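PDB 5X6S: acetylxylan esterase A from Aspergillus awamori, which removes acetyl side groups from the xylan backbone as a secreted serine esterase of carbohydrate esterase family 1. Local coordinates for residues Y22-N25 with N26-S29. Sequence-based numbering, arbitrary orientation.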
ATOM      1  N   TYR A  22      20.954  -2.616   5.471  1.00 16.36           N
ATOM      2  CA  TYR A  22      21.975  -1.677   5.099  1.00 16.65           C
ATOM      3  C   TYR A  22      21.342  -0.306   4.994  1.00 17.08           C
ATOM      4  O   TYR A  22      20.500  -0.066   4.122  1.00 15.42           O
ATOM      5  CB  TYR A  22      22.687  -2.024   3.798  1.00 16.20           C
ATOM      6  CG  TYR A  22      23.805  -1.048   3.481  1.00 15.75           C
ATOM      7  CD1 TYR A  22      25.076  -1.195   4.038  1.00 16.45           C
ATOM      8  CD2 TYR A  22      23.606   0.017   2.635  1.00 16.52           C
ATOM      9  CE1 TYR A  22      26.107  -0.251   3.761  1.00 17.62           C
ATOM     10  CE2 TYR A  22      24.611   0.925   2.339  1.00 15.65           C
ATOM     11  CZ  TYR A  22      25.877   0.780   2.912  1.00 17.72           C
ATOM     12  OH  TYR A  22      26.875   1.686   2.603  1.00 17.61           O
ATOM     13  N   VAL A  23      21.817   0.604   5.845  1.00 17.54           N
ATOM     14  CA  VAL A  23      21.386   2.001   5.798  1.00 19.51           C
ATOM     15  C   VAL A  23      22.529   2.834   5.195  1.00 20.20           C
ATOM     16  O   VAL A  23      23.600   2.925   5.805  1.00 20.25           O
ATOM     17  CB  VAL A  23      21.007   2.550   7.198  1.00 20.56           C
ATOM     18  CG1 VAL A  23      20.471   3.967   7.084  1.00 22.11           C
ATOM     19  CG2 VAL A  23      19.948   1.673   7.869  1.00 20.35           C
ATOM     20  N   PRO A  24      22.336   3.378   3.983  1.00 19.18           N
ATOM     21  CA  PRO A  24      23.468   4.054   3.369  1.00 19.70           C
ATOM     22  C   PRO A  24      23.841   5.375   4.051  1.00 21.19           C
ATOM     23  O   PRO A  24      23.029   5.980   4.737  1.00 19.43           O
ATOM     24  CB  PRO A  24      22.981   4.330   1.958  1.00 20.04           C
ATOM     25  CG  PRO A  24      21.481   4.432   2.069  1.00 19.16           C
ATOM     26  CD  PRO A  24      21.141   3.412   3.133  1.00 18.27           C
ATOM     27  N   ASN A  25      25.084   5.764   3.877  1.00 21.88           N
ATOM     28  CA  ASN A  25      25.509   7.119   4.196  1.00 25.50           C
ATOM     29  C   ASN A  25      24.703   8.182   3.486  1.00 23.96           C
ATOM     30  O   ASN A  25      24.246   9.095   4.134  1.00 24.78           O
ATOM     31  CB  ASN A  25      26.993   7.261   3.888  1.00 27.51           C
ATOM     32  CG  ASN A  25      27.818   6.529   4.904  1.00 34.15           C
ATOM     33  OD1 ASN A  25      27.466   6.512   6.120  1.00 41.63           O
ATOM     34  ND2 ASN A  25      28.905   5.899   4.460  1.00 38.33           N
ATOM     35  N   ASN A  26      24.513   8.039   2.175  1.00 22.81           N
ATOM     36  CA  ASN A  26      23.747   8.966   1.348  1.00 22.16           C
ATOM     37  C   ASN A  26      22.234   8.619   1.442  1.00 22.40           C
ATOM     38  O   ASN A  26      21.559   8.465   0.448  1.00 22.11           O
ATOM     39  CB  ASN A  26      24.273   8.937  -0.115  1.00 23.30           C
ATOM     40  CG  ASN A  26      23.708  10.090  -1.001  1.00 25.33           C
ATOM     41  OD1 ASN A  26      23.406  11.179  -0.482  1.00 25.25           O
ATOM     42  ND2 ASN A  26      23.631   9.871  -2.367  1.00 20.66           N
ATOM     43  N   LEU A  27      21.735   8.503   2.647  1.00 21.50           N
ATOM     44  CA  LEU A  27      20.326   8.182   2.871  1.00 23.38           C
ATOM     45  C   LEU A  27      19.425   9.305   2.330  1.00 23.09           C
ATOM     46  O   LEU A  27      19.667  10.486   2.613  1.00 22.94           O
ATOM     47  CB  LEU A  27      20.089   7.964   4.352  1.00 22.29           C
ATOM     48  CG  LEU A  27      18.705   7.480   4.802  1.00 23.64           C
ATOM     49  CD1 LEU A  27      18.433   6.080   4.290  1.00 23.52           C
ATOM     50  CD2 LEU A  27      18.617   7.557   6.326  1.00 23.46           C
ATOM     51  N   ALA A  28      18.437   8.946   1.510  1.00 21.47           N
ATOM     52  CA  ALA A  28      17.404   9.889   1.046  1.00 20.87           C
ATOM     53  C   ALA A  28      16.549  10.415   2.192  1.00 21.26           C
ATOM     54  O   ALA A  28      16.417   9.762   3.223  1.00 20.21           O
ATOM     55  CB  ALA A  28      16.506   9.279   0.010  1.00 21.09           C
ATOM     56  N   SER A  29      15.998  11.617   2.011  1.00 22.42           N
ATOM     57  CA  SER A  29      15.090  12.220   2.997  1.00 23.48           C
ATOM     58  C   SER A  29      13.891  11.317   3.286  1.00 22.05           C
ATOM     59  O   SER A  29      13.414  11.218   4.429  1.00 22.10           O
ATOM     60  CB  SER A  29      14.561  13.573   2.465  1.00 25.26           C
ATOM     61  OG  SER A  29      15.603  14.547   2.581  1.00 33.01           O
TER
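Leu27 packs against Pro24 and Val23, and this small apolar cluster illustrates how side-chain packing and a tight backbone turn go together where a chain leaving a strand turns a corner of about a right angle. The methyl CD1 of Leu27 does most of the touching, reaching the ring carbon CD of Pro24 at 4.0 Å and CG1 of Val23 at 4.1 Å. Its sister methyl, CD2, meets the same valine methyl, so the branched end of the leucine straddles CG1. With CG opposite its own backbone nitrogen (chi1 -174°), Leu27 carries its methyls to CG1 of Val23, which is likewise extended (chi1 -176°). The proline ring and the leucine side chain run nearly perpendicular. At the base of the leucine side chain the backbone closes an inverse gamma turn centred on Asn26, in which Leu27 N donates a weak, bent bond to Asn25 O (3.0 Å, 147°). The turn lies just beyond strand 18-23 of the alpha/beta-hydrolase sheet, on the way to strand 33-37. Glu58 of helix 53-60 grips its start, one carboxylate oxygen accepting from Asn25 N and Tyr22 OH, the other from Asn26 N. Pro24, buried, packs on that helix, while Leu27 also touches Ile63 of strand 63-68. The outer side is looser: the side chains of Asn25 and Asn26 leave the backbone pointing away from each other's segment, though each CB still touches it, and both residues lie exposed at the surface, the Asn25 amide oxygen OD1 taking a weak hydrogen bond from Gly2 N.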